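Long-range contacts in outer membrane protein assembly factor BamA (Haemophilus ducreyi, PDB 4K3C), which probably serves in the Bam complex to assemble and insert beta-barrel proteins into the outer membrane, here as its barrel with part of its POTRA region: residues D271-V276 and P385-L389; S330-K336 and Q348-S354; G428-A434 and A461-T467. All blocks are in the same frame, centred on the assembly; numbering follows the deposited sequence.

Contact 1. Residues D271-V276 and P385-L389; sequences DKLRNV and PFYQL
The Tyr387 ring is covered on both faces. Leu273 lies over one face, with CD1 4.0 Å from the ring centroid and 23° off the normal, a CH-pi contact. Pro385 CB from the ring's own segment lies over the opposite face, 3.7 Å above the plane and toward the rim. The Phe386 ring has Tyr387 CD1 over one face, near its rim. Its far end meets two aliphatic groups at a slant: Val276 CG1 is 3.6 Å from Phe386 CZ, and Leu273 CD2 is 3.9 Å from Phe386 CE1.

Leu273 thus works with both branches. CD1 sits over the tyrosine, while CD2 touches both aromatic side chains. With CG between its backbone N and carbonyl carbon (chi1 51°), Tyr387 turns its ring toward Leu273. The backbone of the loop turns here, with Gln388 N bonded to Pro385 O at 2.7 Å. Asp271 comes obliquely to the hydroxyl end of Tyr387. Its OD2 is 3.6 Å from Tyr387 OH, and the two segments share no hydrogen bond. The CA atoms of Leu273 and Tyr387 stay 9.2 Å apart, and side chains alone fill the gap.

The contact is buried and joins the end of a barrel strand, and the residues just past it, to the long loop after strand 366-378. That loop corresponds to extracellular loop 6 of the Omp85 family, which folds back into the barrel. Strand 260-274 runs between strands 242-254 and 303-317. Ile303 and Ser305 of the latter also touch Phe386 and Tyr387. Helix 280-288 also touches the contact, with Arg282 on Val276 and Phe386 and Tyr285 on Pro385.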
ATOM      1  N   ASP A 271      19.420 -18.929   1.930  1.00 39.96           N
ATOM      2  CA  ASP A 271      18.367 -19.950   1.932  1.00 37.74           C
ATOM      3  C   ASP A 271      18.993 -21.308   2.183  1.00 42.33           C
ATOM      4  O   ASP A 271      20.027 -21.631   1.596  1.00 41.23           O
ATOM      5  CB  ASP A 271      17.678 -20.046   0.564  1.00 41.42           C
ATOM      6  CG  ASP A 271      17.013 -18.761   0.132  1.00 45.39           C
ATOM      7  OD1 ASP A 271      15.871 -18.477   0.581  1.00 45.13           O
ATOM      8  OD2 ASP A 271      17.633 -18.056  -0.693  1.00 46.89           O
ATOM      9  N   LYS A 272      18.350 -22.117   3.018  1.00 32.96           N
ATOM     10  CA  LYS A 272      18.854 -23.445   3.321  1.00 34.22           C
ATOM     11  C   LYS A 272      17.691 -24.407   3.159  1.00 53.35           C
ATOM     12  O   LYS A 272      16.628 -24.197   3.750  1.00 62.32           O
ATOM     13  CB  LYS A 272      19.420 -23.488   4.745  1.00 34.48           C
ATOM     14  CG  LYS A 272      20.159 -24.770   5.104  1.00101.38           C
ATOM     15  CD  LYS A 272      20.608 -24.811   6.576  1.00 96.26           C
ATOM     16  CE  LYS A 272      21.544 -23.653   6.947  1.00 86.54           C
ATOM     17  NZ  LYS A 272      20.813 -22.402   7.326  1.00 76.16           N
ATOM     18  N   LEU A 273      17.872 -25.447   2.345  1.00 48.58           N
ATOM     19  CA  LEU A 273      16.789 -26.394   2.087  1.00 44.31           C
ATOM     20  C   LEU A 273      17.121 -27.818   2.523  1.00 56.02           C
ATOM     21  O   LEU A 273      18.211 -28.323   2.263  1.00 61.13           O
ATOM     22  CB  LEU A 273      16.352 -26.346   0.619  1.00 39.34           C
ATOM     23  CG  LEU A 273      15.529 -25.104   0.230  1.00 42.45           C
ATOM     24  CD1 LEU A 273      16.398 -23.878  -0.029  1.00 38.79           C
ATOM     25  CD2 LEU A 273      14.597 -25.380  -0.957  1.00 45.95           C
ATOM     26  N   ARG A 274      16.165 -28.443   3.208  1.00 63.74           N
ATOM     27  CA  ARG A 274      16.276 -29.821   3.688  1.00 59.03           C
ATOM     28  C   ARG A 274      15.022 -30.570   3.214  1.00 62.98           C
ATOM     29  O   ARG A 274      14.069 -29.935   2.728  1.00 47.83           O
ATOM     30  CB  ARG A 274      16.388 -29.843   5.218  1.00 54.83           C
ATOM     31  CG  ARG A 274      15.074 -29.569   5.969  1.00 70.56           C
ATOM     32  CD  ARG A 274      15.291 -28.895   7.330  1.00 85.03           C
ATOM     33  NE  ARG A 274      16.181 -29.663   8.198  1.00106.40           N
ATOM     34  CZ  ARG A 274      16.880 -29.147   9.209  1.00116.22           C
ATOM     35  NH1 ARG A 274      16.802 -27.847   9.488  1.00112.47           N
ATOM     36  NH2 ARG A 274      17.665 -29.935   9.943  1.00117.94           N
ATOM     37  N   ASN A 275      15.011 -31.897   3.372  1.00 74.22           N
ATOM     38  CA  ASN A 275      13.973 -32.732   2.776  1.00 74.15           C
ATOM     39  C   ASN A 275      14.246 -32.623   1.280  1.00 79.65           C
ATOM     40  O   ASN A 275      15.350 -32.954   0.836  1.00 74.24           O
ATOM     41  CB  ASN A 275      12.560 -32.253   3.199  1.00126.68           C
ATOM     42  CG  ASN A 275      11.419 -33.090   2.618  1.00128.89           C
ATOM     43  OD1 ASN A 275      11.504 -33.609   1.507  1.00132.01           O
ATOM     44  ND2 ASN A 275      10.323 -33.186   3.368  1.00126.62           N
ATOM     45  N   VAL A 276      13.282 -32.095   0.525  1.00 83.27           N
ATOM     46  CA  VAL A 276      13.345 -32.035  -0.941  1.00 68.48           C
ATOM     47  C   VAL A 276      13.476 -33.434  -1.513  1.00 65.08           C
ATOM     48  O   VAL A 276      14.594 -33.933  -1.684  1.00 57.56           O
ATOM     49  CB  VAL A 276      14.511 -31.189  -1.458  1.00 63.07           C
ATOM     50  CG1 VAL A 276      14.256 -30.825  -2.901  1.00 72.10           C
ATOM     51  CG2 VAL A 276      14.672 -29.930  -0.628  1.00 65.81           C
ATOM     52  N   PRO A 385      15.758 -21.237  -9.265  1.00 40.52           N
ATOM     53  CA  PRO A 385      15.663 -22.048  -8.050  1.00 49.14           C
ATOM     54  C   PRO A 385      14.235 -22.543  -7.852  1.00 49.46           C
ATOM     55  O   PRO A 385      13.357 -21.697  -7.719  1.00 46.69           O
ATOM     56  CB  PRO A 385      16.010 -21.053  -6.939  1.00 47.80           C
ATOM     57  CG  PRO A 385      16.785 -19.987  -7.581  1.00 36.55           C
ATOM     58  CD  PRO A 385      16.301 -19.895  -9.007  1.00 43.51           C
ATOM     59  N   PHE A 386      14.021 -23.860  -7.805  1.00 49.84           N
ATOM     60  CA  PHE A 386      12.674 -24.456  -7.818  1.00 50.87           C
ATOM     61  C   PHE A 386      11.703 -23.951  -6.759  1.00 44.81           C
ATOM     62  O   PHE A 386      10.482 -24.033  -6.926  1.00 40.24           O
ATOM     63  CB  PHE A 386      12.743 -25.983  -7.742  1.00 55.37           C
ATOM     64  CG  PHE A 386      13.423 -26.514  -6.502  1.00 52.86           C
ATOM     65  CD1 PHE A 386      12.735 -26.647  -5.307  1.00 40.17           C
ATOM     66  CD2 PHE A 386      14.749 -26.924  -6.551  1.00 61.20           C
ATOM     67  CE1 PHE A 386      13.365 -27.159  -4.183  1.00 45.67           C
ATOM     68  CE2 PHE A 386      15.390 -27.436  -5.421  1.00 54.80           C
ATOM     69  CZ  PHE A 386      14.699 -27.553  -4.239  1.00 42.89           C
ATOM     70  N   TYR A 387      12.241 -23.440  -5.667  1.00 32.44           N
ATOM     71  CA  TYR A 387      11.405 -22.935  -4.589  1.00 40.00           C
ATOM     72  C   TYR A 387      10.983 -21.506  -4.840  1.00 38.23           C
ATOM     73  O   TYR A 387      10.387 -20.872  -3.979  1.00 42.76           O
ATOM     74  CB  TYR A 387      12.143 -23.029  -3.251  1.00 45.82           C
ATOM     75  CG  TYR A 387      13.542 -22.430  -3.225  1.00 40.49           C
ATOM     76  CD1 TYR A 387      14.656 -23.188  -3.563  1.00 41.25           C
ATOM     77  CD2 TYR A 387      13.746 -21.116  -2.837  1.00 32.80           C
ATOM     78  CE1 TYR A 387      15.929 -22.649  -3.519  1.00 46.60           C
ATOM     79  CE2 TYR A 387      15.011 -20.566  -2.787  1.00 38.10           C
ATOM     80  CZ  TYR A 387      16.102 -21.333  -3.121  1.00 49.15           C
ATOM     81  OH  TYR A 387      17.370 -20.784  -3.062  1.00 50.48           O
ATOM     82  N   GLN A 388      11.322 -21.006  -6.022  1.00 44.00           N
ATOM     83  CA  GLN A 388      11.054 -19.634  -6.416  1.00 42.76           C
ATOM     84  C   GLN A 388      10.054 -19.657  -7.569  1.00 51.27           C
ATOM     85  O   GLN A 388       9.904 -18.676  -8.292  1.00 56.11           O
ATOM     86  CB  GLN A 388      12.355 -18.988  -6.887  1.00 44.01           C
ATOM     87  CG  GLN A 388      12.456 -17.512  -6.626  1.00 58.76           C
ATOM     88  CD  GLN A 388      12.873 -17.207  -5.201  1.00 66.01           C
ATOM     89  OE1 GLN A 388      13.092 -18.114  -4.401  1.00 60.64           O
ATOM     90  NE2 GLN A 388      12.990 -15.923  -4.880  1.00 75.95           N
ATOM     91  N   LEU A 389       9.382 -20.790  -7.746  1.00 30.13           N
ATOM     92  CA  LEU A 389       8.443 -20.964  -8.855  1.00 38.42           C
ATOM     93  C   LEU A 389       6.983 -20.546  -8.553  1.00 40.10           C
ATOM     94  O   LEU A 389       6.591 -20.395  -7.409  1.00 43.07           O
ATOM     95  CB  LEU A 389       8.481 -22.412  -9.346  1.00 40.88           C
ATOM     96  CG  LEU A 389       9.686 -22.843 -10.176  1.00 32.17           C
ATOM     97  CD1 LEU A 389       9.491 -24.256 -10.606  1.00 33.22           C
ATOM     98  CD2 LEU A 389       9.790 -21.960 -11.364  1.00 32.04           C
TER

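Contact 2. Residues S330-K336 and Q348-S354; sequences SANISGK and QVGTNFS
Ser330-Lys336 and Gln348-Ser354 are joined mainly by backbone hydrogen bonds. The hydrogen-bonded pairs are Ser330 with Ser354, Asn332 with Asn352, Ser334 with Gly350 and Lys336 with Gln348. Each pair makes two bonds, eight in all. Lys336 N to Gln348 O is 2.7 Å, and Gly350 N to Ser334 O is 2.9 Å. The bond from Asn352 N to Asn332 O is longer, 3.2 Å. The strands run antiparallel, 171° between their directions, with axes 4.5 Å apart.

At the intervening non-hydrogen-bonded pairs, CA-H groups face carbonyl oxygens. Thr351 CA, for example, is 3.1 Å from Asn332 O.

Polar side chains gather on one face. Ser330 OG and Ser354 OG lie close enough for a hydrogen bond, but their very short separation is doubtful. Ser334 OG gives a weak bond to Asn332 OD1 along the same strand. CG anti to the backbone N (chi1 -175°) carries the Asn332 amide toward the next strand, where ND2 binds Asn315 OD1. Lys336 and Gln348 lie alongside each other and point the same way, with Lys336 CD 4.0 Å from Gln348 OE1. The amide of Gln348 is held through NE2 by Thr376 OG1.

The other face carries Ala331, Ile333, Val349 and Phe353, with Thr351 among them. Ile333 and Thr351 run side by side, and Ile333 CG1 is 3.9 Å from Thr351 CG2. Ile333, Val349 and Phe353 are on the surface and probably meet lipid.

The arrangement is a beta hairpin of strands 328-338 and 346-358. Its alternation of polar and apolar residues is characteristic of an outer membrane beta-barrel wall.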
ATOM      1  N   SER A 330      -5.651   0.510  -9.967  1.00 59.59           N
ATOM      2  CA  SER A 330      -4.409   0.358  -9.249  1.00 55.81           C
ATOM      3  C   SER A 330      -3.556  -0.603 -10.064  1.00 55.37           C
ATOM      4  O   SER A 330      -4.077  -1.460 -10.798  1.00 44.93           O
ATOM      5  CB  SER A 330      -4.670  -0.227  -7.871  1.00 50.34           C
ATOM      6  OG  SER A 330      -4.953  -1.609  -7.976  1.00 49.51           O
ATOM      7  N   ALA A 331      -2.245  -0.459  -9.939  1.00 53.33           N
ATOM      8  CA  ALA A 331      -1.344  -1.305 -10.690  1.00 44.21           C
ATOM      9  C   ALA A 331       0.093  -1.288 -10.161  1.00 44.68           C
ATOM     10  O   ALA A 331       0.505  -0.374  -9.442  1.00 51.13           O
ATOM     11  CB  ALA A 331      -1.400  -0.951 -12.168  1.00 30.78           C
ATOM     12  N   ASN A 332       0.840  -2.321 -10.531  1.00 41.76           N
ATOM     13  CA  ASN A 332       2.201  -2.498 -10.086  1.00 35.22           C
ATOM     14  C   ASN A 332       3.088  -3.065 -11.198  1.00 41.02           C
ATOM     15  O   ASN A 332       2.662  -3.916 -11.989  1.00 44.79           O
ATOM     16  CB  ASN A 332       2.223  -3.444  -8.890  1.00 40.08           C
ATOM     17  CG  ASN A 332       3.608  -3.573  -8.285  1.00 73.83           C
ATOM     18  OD1 ASN A 332       4.508  -4.184  -8.870  1.00 79.41           O
ATOM     19  ND2 ASN A 332       3.788  -2.998  -7.101  1.00 91.57           N
ATOM     20  N   ILE A 333       4.325  -2.584 -11.245  1.00 42.49           N
ATOM     21  CA  ILE A 333       5.370  -3.148 -12.089  1.00 40.65           C
ATOM     22  C   ILE A 333       6.598  -3.378 -11.192  1.00 43.93           C
ATOM     23  O   ILE A 333       7.167  -2.431 -10.638  1.00 42.16           O
ATOM     24  CB  ILE A 333       5.680  -2.220 -13.312  1.00 47.80           C
ATOM     25  CG1 ILE A 333       5.016  -2.778 -14.549  1.00 49.04           C
ATOM     26  CG2 ILE A 333       7.168  -2.170 -13.641  1.00 47.95           C
ATOM     27  CD1 ILE A 333       5.537  -4.162 -14.862  1.00 56.09           C
ATOM     28  N   SER A 334       6.981  -4.638 -11.010  1.00 47.30           N
ATOM     29  CA  SER A 334       8.112  -4.957 -10.138  1.00 42.40           C
ATOM     30  C   SER A 334       9.126  -5.894 -10.789  1.00 35.40           C
ATOM     31  O   SER A 334       8.805  -6.634 -11.715  1.00 34.30           O
ATOM     32  CB  SER A 334       7.625  -5.523  -8.808  1.00 51.62           C
ATOM     33  OG  SER A 334       6.672  -6.556  -9.010  1.00 63.81           O
ATOM     34  N   GLY A 335      10.360  -5.843 -10.301  1.00 39.96           N
ATOM     35  CA  GLY A 335      11.439  -6.640 -10.852  1.00 36.75           C
ATOM     36  C   GLY A 335      12.502  -6.977  -9.823  1.00 42.13           C
ATOM     37  O   GLY A 335      12.854  -6.149  -8.972  1.00 51.51           O
ATOM     38  N   LYS A 336      13.018  -8.202  -9.899  1.00 37.33           N
ATOM     39  CA  LYS A 336      14.115  -8.640  -9.043  1.00 32.89           C
ATOM     40  C   LYS A 336      15.219  -9.173  -9.926  1.00 33.86           C
ATOM     41  O   LYS A 336      14.955  -9.738 -10.975  1.00 43.66           O
ATOM     42  CB  LYS A 336      13.659  -9.756  -8.128  1.00 28.73           C
ATOM     43  CG  LYS A 336      14.220  -9.701  -6.731  1.00 40.05           C
ATOM     44  CD  LYS A 336      14.013 -11.055  -6.046  1.00 42.81           C
ATOM     45  CE  LYS A 336      14.817 -11.207  -4.773  1.00 48.53           C
ATOM     46  NZ  LYS A 336      15.281 -12.623  -4.671  1.00 56.33           N
ATOM     47  N   GLN A 348      13.251 -11.898 -11.830  1.00 37.46           N
ATOM     48  CA  GLN A 348      11.806 -11.995 -11.761  1.00 37.79           C
ATOM     49  C   GLN A 348      11.196 -10.644 -12.155  1.00 42.15           C
ATOM     50  O   GLN A 348      11.779  -9.611 -11.886  1.00 51.78           O
ATOM     51  CB  GLN A 348      11.360 -12.430 -10.359  1.00 37.58           C
ATOM     52  CG  GLN A 348      12.213 -13.543  -9.744  1.00 51.72           C
ATOM     53  CD  GLN A 348      11.520 -14.288  -8.596  1.00 66.02           C
ATOM     54  OE1 GLN A 348      11.808 -14.057  -7.414  1.00 64.17           O
ATOM     55  NE2 GLN A 348      10.615 -15.201  -8.947  1.00 74.84           N
ATOM     56  N   VAL A 349      10.036 -10.658 -12.808  1.00 42.61           N
ATOM     57  CA  VAL A 349       9.328  -9.435 -13.184  1.00 38.97           C
ATOM     58  C   VAL A 349       7.824  -9.704 -13.129  1.00 33.74           C
ATOM     59  O   VAL A 349       7.392 -10.778 -13.530  1.00 33.98           O
ATOM     60  CB  VAL A 349       9.752  -8.953 -14.598  1.00 49.91           C
ATOM     61  CG1 VAL A 349       9.436 -10.006 -15.656  1.00 38.05           C
ATOM     62  CG2 VAL A 349       9.087  -7.632 -14.944  1.00 55.52           C
ATOM     63  N   GLY A 350       7.037  -8.754 -12.610  1.00 28.44           N
ATOM     64  CA  GLY A 350       5.608  -8.955 -12.379  1.00 34.43           C
ATOM     65  C   GLY A 350       4.739  -7.731 -12.664  1.00 48.28           C
ATOM     66  O   GLY A 350       5.209  -6.589 -12.591  1.00 55.92           O
ATOM     67  N   THR A 351       3.457  -7.932 -12.920  1.00 42.44           N
ATOM     68  CA  THR A 351       2.587  -6.818 -13.204  1.00 41.34           C
ATOM     69  C   THR A 351       1.185  -7.103 -12.838  1.00 47.98           C
ATOM     70  O   THR A 351       0.619  -7.985 -13.390  1.00 54.12           O
ATOM     71  CB  THR A 351       2.537  -6.571 -14.682  1.00 48.48           C
ATOM     72  OG1 THR A 351       3.843  -6.687 -15.208  1.00 61.44           O
ATOM     73  CG2 THR A 351       2.051  -5.199 -14.971  1.00 32.37           C
ATOM     74  N   ASN A 352       0.600  -6.328 -11.945  1.00 48.87           N
ATOM     75  CA  ASN A 352      -0.808  -6.455 -11.661  1.00 50.79           C
ATOM     76  C   ASN A 352      -1.558  -5.204 -11.905  1.00 59.73           C
ATOM     77  O   ASN A 352      -0.999  -4.161 -12.014  1.00 73.27           O
ATOM     78  CB  ASN A 352      -1.067  -6.826 -10.233  1.00 51.47           C
ATOM     79  CG  ASN A 352      -0.109  -7.756  -9.732  1.00 44.38           C
ATOM     80  OD1 ASN A 352       0.894  -7.352  -9.213  1.00 50.73           O
ATOM     81  ND2 ASN A 352      -0.380  -9.027  -9.874  1.00 38.01           N
ATOM     82  N   PHE A 353      -2.863  -5.348 -11.928  1.00 60.35           N
ATOM     83  CA  PHE A 353      -3.764  -4.347 -12.366  1.00 56.69           C
ATOM     84  C   PHE A 353      -5.029  -4.710 -11.694  1.00 51.90           C
ATOM     85  O   PHE A 353      -5.392  -5.842 -11.679  1.00 61.83           O
ATOM     86  CB  PHE A 353      -3.935  -4.522 -13.858  1.00 67.85           C
ATOM     87  CG  PHE A 353      -5.121  -3.848 -14.415  1.00 76.08           C
ATOM     88  CD1 PHE A 353      -5.301  -2.508 -14.255  1.00 71.85           C
ATOM     89  CD2 PHE A 353      -6.044  -4.551 -15.127  1.00 84.72           C
ATOM     90  CE1 PHE A 353      -6.387  -1.887 -14.770  1.00 73.83           C
ATOM     91  CE2 PHE A 353      -7.126  -3.928 -15.645  1.00 88.36           C
ATOM     92  CZ  PHE A 353      -7.297  -2.592 -15.462  1.00 85.03           C
ATOM     93  N   SER A 354      -5.694  -3.746 -11.115  1.00 47.61           N
ATOM     94  CA  SER A 354      -7.035  -3.947 -10.672  1.00 57.38           C
ATOM     95  C   SER A 354      -7.692  -2.625 -10.914  1.00 62.20           C
ATOM     96  O   SER A 354      -7.109  -1.607 -10.651  1.00 51.74           O
ATOM     97  CB  SER A 354      -7.071  -4.312  -9.215  1.00 49.51           C
ATOM     98  OG  SER A 354      -6.720  -3.194  -8.455  1.00 52.38           O
TER

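Contact 3. Residues G428-A434 and A461-T467; sequences GNAMVNA and AATVWNT
Trp465 lies over Ala430, whose CB sits 3.4 Å from the centroid of the six-membered ring and 11° off its normal. This CH-pi contact is nearly central on the face. Val432 CG2 meets the ring edge instead, in its plane, 3.9 Å from Trp465 CH2. Trp465 CG stands between its backbone N and carbonyl carbon (chi1 74°), and this lays the indole across toward Ala430.

Past the strand ends, Asn429 and Thr467 bind each other twice. Thr467 N reaches a lone pair of Asn429 OD1 in the carbonyl plane, at 2.9 Å. Asn429 ND2 reaches Thr467 OG1 at 2.8 Å, with the oxygen in the amide plane. These bonds fix both sides of the amide.

The strands beneath are antiparallel neighbours in the Omp85 barrel wall. Trp465 N to Ala430 O is 2.9 Å, and Val432 N to Thr463 O is 3.0 Å. On the face away from Trp465, Met431 SD packs 3.8 Å from Val464 CG2.

Farther out, Ala392 of the long loop lies against Met431 and Val464. Asn429 ND2 also bonds to Thr376 O of strand 366-378, and Thr463 OG1 bonds to Tyr485 O.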
ATOM      1  N   GLY A 428       5.751 -23.429 -11.874  1.00 39.51           N
ATOM      2  CA  GLY A 428       6.252 -23.005 -13.171  1.00 45.59           C
ATOM      3  C   GLY A 428       6.818 -21.602 -13.158  1.00 49.55           C
ATOM      4  O   GLY A 428       6.631 -20.889 -12.177  1.00 49.24           O
ATOM      5  N   ASN A 429       7.495 -21.204 -14.242  1.00 31.78           N
ATOM      6  CA  ASN A 429       8.151 -19.898 -14.301  1.00 33.99           C
ATOM      7  C   ASN A 429       7.367 -18.822 -15.056  1.00 37.92           C
ATOM      8  O   ASN A 429       7.907 -17.749 -15.379  1.00 40.51           O
ATOM      9  CB  ASN A 429       9.563 -20.007 -14.880  1.00 34.35           C
ATOM     10  CG  ASN A 429       9.557 -20.373 -16.347  1.00 40.52           C
ATOM     11  OD1 ASN A 429       8.754 -21.198 -16.791  1.00 45.51           O
ATOM     12  ND2 ASN A 429      10.449 -19.763 -17.110  1.00 33.72           N
ATOM     13  N   ALA A 430       6.096 -19.111 -15.330  1.00 30.73           N
ATOM     14  CA  ALA A 430       5.225 -18.178 -16.050  1.00 35.75           C
ATOM     15  C   ALA A 430       3.790 -18.362 -15.613  1.00 38.04           C
ATOM     16  O   ALA A 430       3.246 -19.457 -15.680  1.00 40.97           O
ATOM     17  CB  ALA A 430       5.339 -18.365 -17.518  1.00 31.17           C
ATOM     18  N   MET A 431       3.192 -17.276 -15.152  1.00 29.20           N
ATOM     19  CA  MET A 431       1.847 -17.303 -14.627  1.00 34.37           C
ATOM     20  C   MET A 431       1.097 -16.134 -15.264  1.00 41.38           C
ATOM     21  O   MET A 431       1.658 -15.053 -15.435  1.00 41.87           O
ATOM     22  CB  MET A 431       1.877 -17.185 -13.093  1.00 31.76           C
ATOM     23  CG  MET A 431       0.519 -17.054 -12.449  1.00 44.70           C
ATOM     24  SD  MET A 431       0.400 -17.649 -10.754  1.00 27.63           S
ATOM     25  CE  MET A 431       1.305 -16.381  -9.908  1.00 29.13           C
ATOM     26  N   VAL A 432      -0.138 -16.369 -15.689  1.00 28.59           N
ATOM     27  CA  VAL A 432      -1.034 -15.284 -16.012  1.00 29.32           C
ATOM     28  C   VAL A 432      -2.361 -15.635 -15.361  1.00 34.61           C
ATOM     29  O   VAL A 432      -2.770 -16.801 -15.324  1.00 38.00           O
ATOM     30  CB  VAL A 432      -1.206 -15.045 -17.548  1.00 38.95           C
ATOM     31  CG1 VAL A 432      -2.043 -13.808 -17.801  1.00 28.86           C
ATOM     32  CG2 VAL A 432       0.132 -14.878 -18.243  1.00 31.65           C
ATOM     33  N   ASN A 433      -3.014 -14.630 -14.809  1.00 27.89           N
ATOM     34  CA  ASN A 433      -4.337 -14.820 -14.265  1.00 27.80           C
ATOM     35  C   ASN A 433      -5.133 -13.579 -14.596  1.00 42.35           C
ATOM     36  O   ASN A 433      -4.558 -12.514 -14.830  1.00 42.14           O
ATOM     37  CB  ASN A 433      -4.276 -15.016 -12.755  1.00 35.12           C
ATOM     38  CG  ASN A 433      -3.828 -13.755 -12.016  1.00 39.06           C
ATOM     39  OD1 ASN A 433      -2.828 -13.141 -12.365  1.00 32.44           O
ATOM     40  ND2 ASN A 433      -4.583 -13.363 -11.003  1.00 47.21           N
ATOM     41  N   ALA A 434      -6.451 -13.709 -14.648  1.00 36.55           N
ATOM     42  CA  ALA A 434      -7.290 -12.533 -14.787  1.00 30.88           C
ATOM     43  C   ALA A 434      -8.636 -12.851 -14.211  1.00 35.46           C
ATOM     44  O   ALA A 434      -8.926 -14.009 -13.895  1.00 41.19           O
ATOM     45  CB  ALA A 434      -7.411 -12.127 -16.201  1.00 28.58           C
ATOM     46  N   ALA A 461      -9.773 -16.853 -14.022  1.00 45.47           N
ATOM     47  CA  ALA A 461      -9.096 -17.679 -15.014  1.00 43.78           C
ATOM     48  C   ALA A 461      -7.594 -17.474 -14.875  1.00 43.64           C
ATOM     49  O   ALA A 461      -7.124 -16.341 -14.709  1.00 41.45           O
ATOM     50  CB  ALA A 461      -9.561 -17.333 -16.416  1.00 31.60           C
ATOM     51  N   ALA A 462      -6.855 -18.578 -14.927  1.00 43.25           N
ATOM     52  CA  ALA A 462      -5.431 -18.588 -14.600  1.00 43.55           C
ATOM     53  C   ALA A 462      -4.695 -19.677 -15.381  1.00 49.91           C
ATOM     54  O   ALA A 462      -5.311 -20.625 -15.881  1.00 58.37           O
ATOM     55  CB  ALA A 462      -5.244 -18.796 -13.117  1.00 40.20           C
ATOM     56  N   THR A 463      -3.378 -19.532 -15.492  1.00 42.27           N
ATOM     57  CA  THR A 463      -2.569 -20.467 -16.261  1.00 41.49           C
ATOM     58  C   THR A 463      -1.116 -20.415 -15.790  1.00 36.30           C
ATOM     59  O   THR A 463      -0.493 -19.363 -15.800  1.00 34.36           O
ATOM     60  CB  THR A 463      -2.667 -20.182 -17.798  1.00 30.18           C
ATOM     61  OG1 THR A 463      -1.628 -20.876 -18.500  1.00 39.25           O
ATOM     62  CG2 THR A 463      -2.511 -18.714 -18.064  1.00 29.78           C
ATOM     63  N   VAL A 464      -0.583 -21.556 -15.367  1.00 39.62           N
ATOM     64  CA  VAL A 464       0.817 -21.639 -14.961  1.00 37.04           C
ATOM     65  C   VAL A 464       1.587 -22.675 -15.763  1.00 41.11           C
ATOM     66  O   VAL A 464       1.294 -23.867 -15.723  1.00 64.20           O
ATOM     67  CB  VAL A 464       0.975 -22.006 -13.471  1.00 36.25           C
ATOM     68  CG1 VAL A 464       2.450 -22.098 -13.132  1.00 40.32           C
ATOM     69  CG2 VAL A 464       0.289 -20.992 -12.585  1.00 39.06           C
ATOM     70  N   TRP A 465       2.606 -22.225 -16.464  1.00 31.63           N
ATOM     71  CA  TRP A 465       3.379 -23.128 -17.287  1.00 37.87           C
ATOM     72  C   TRP A 465       4.881 -22.975 -17.117  1.00 39.75           C
ATOM     73  O   TRP A 465       5.349 -22.010 -16.519  1.00 38.71           O
ATOM     74  CB  TRP A 465       2.996 -22.962 -18.759  1.00 40.64           C
ATOM     75  CG  TRP A 465       3.488 -21.704 -19.488  1.00 37.85           C
ATOM     76  CD1 TRP A 465       4.500 -21.637 -20.387  1.00 33.77           C
ATOM     77  CD2 TRP A 465       2.939 -20.381 -19.408  1.00 32.11           C
ATOM     78  NE1 TRP A 465       4.627 -20.366 -20.866  1.00 33.46           N
ATOM     79  CE2 TRP A 465       3.673 -19.574 -20.286  1.00 32.46           C
ATOM     80  CE3 TRP A 465       1.903 -19.802 -18.671  1.00 52.34           C
ATOM     81  CZ2 TRP A 465       3.412 -18.220 -20.457  1.00 31.97           C
ATOM     82  CZ3 TRP A 465       1.650 -18.453 -18.837  1.00 47.95           C
ATOM     83  CH2 TRP A 465       2.402 -17.679 -19.728  1.00 31.12           C
ATOM     84  N   ASN A 466       5.607 -23.942 -17.675  1.00 34.20           N
ATOM     85  CA  ASN A 466       7.054 -24.015 -17.661  1.00 47.59           C
ATOM     86  C   ASN A 466       7.556 -23.762 -19.071  1.00 44.24           C
ATOM     87  O   ASN A 466       7.481 -24.651 -19.926  1.00 44.28           O
ATOM     88  CB  ASN A 466       7.449 -25.432 -17.232  1.00 54.88           C
ATOM     89  CG  ASN A 466       8.959 -25.689 -17.257  1.00 53.57           C
ATOM     90  OD1 ASN A 466       9.740 -24.954 -17.881  1.00 40.48           O
ATOM     91  ND2 ASN A 466       9.374 -26.770 -16.578  1.00 56.01           N
ATOM     92  N   THR A 467       8.100 -22.571 -19.308  1.00 39.70           N
ATOM     93  CA  THR A 467       8.697 -22.241 -20.604  1.00 36.16           C
ATOM     94  C   THR A 467       9.791 -23.198 -21.074  1.00 47.56           C
ATOM     95  O   THR A 467      10.017 -23.331 -22.273  1.00 53.04           O
ATOM     96  CB  THR A 467       9.307 -20.844 -20.609  1.00 39.50           C
ATOM     97  OG1 THR A 467      10.405 -20.810 -19.684  1.00 36.73           O
ATOM     98  CG2 THR A 467       8.269 -19.809 -20.216  1.00 34.43           C
TER

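How the contacts relate
Contact 1 is buried, contact 2 lies on the surface, and contact 3 is partly buried. Contacts 2 and 3 are both antiparallel strand pairs in the barrel wall, built on backbone bonds. Contact 3 adds a side-chain bond pair past its strand ends and aromatic packing on one face. Contact 1 instead packs a loop on a strand end by side chains alone. Its segment 385-389 also reaches the other two: Gln388 NE2 makes a weak hydrogen bond to Gln348 OE1, and Leu389 packs on Gly428 and Asn429. Strand 366-378 pairs with a strand of each wall contact. Contact 2 turns polar residues toward this loop, whereas the side chains contact 3 sets against it include apolar Met431 and Val464.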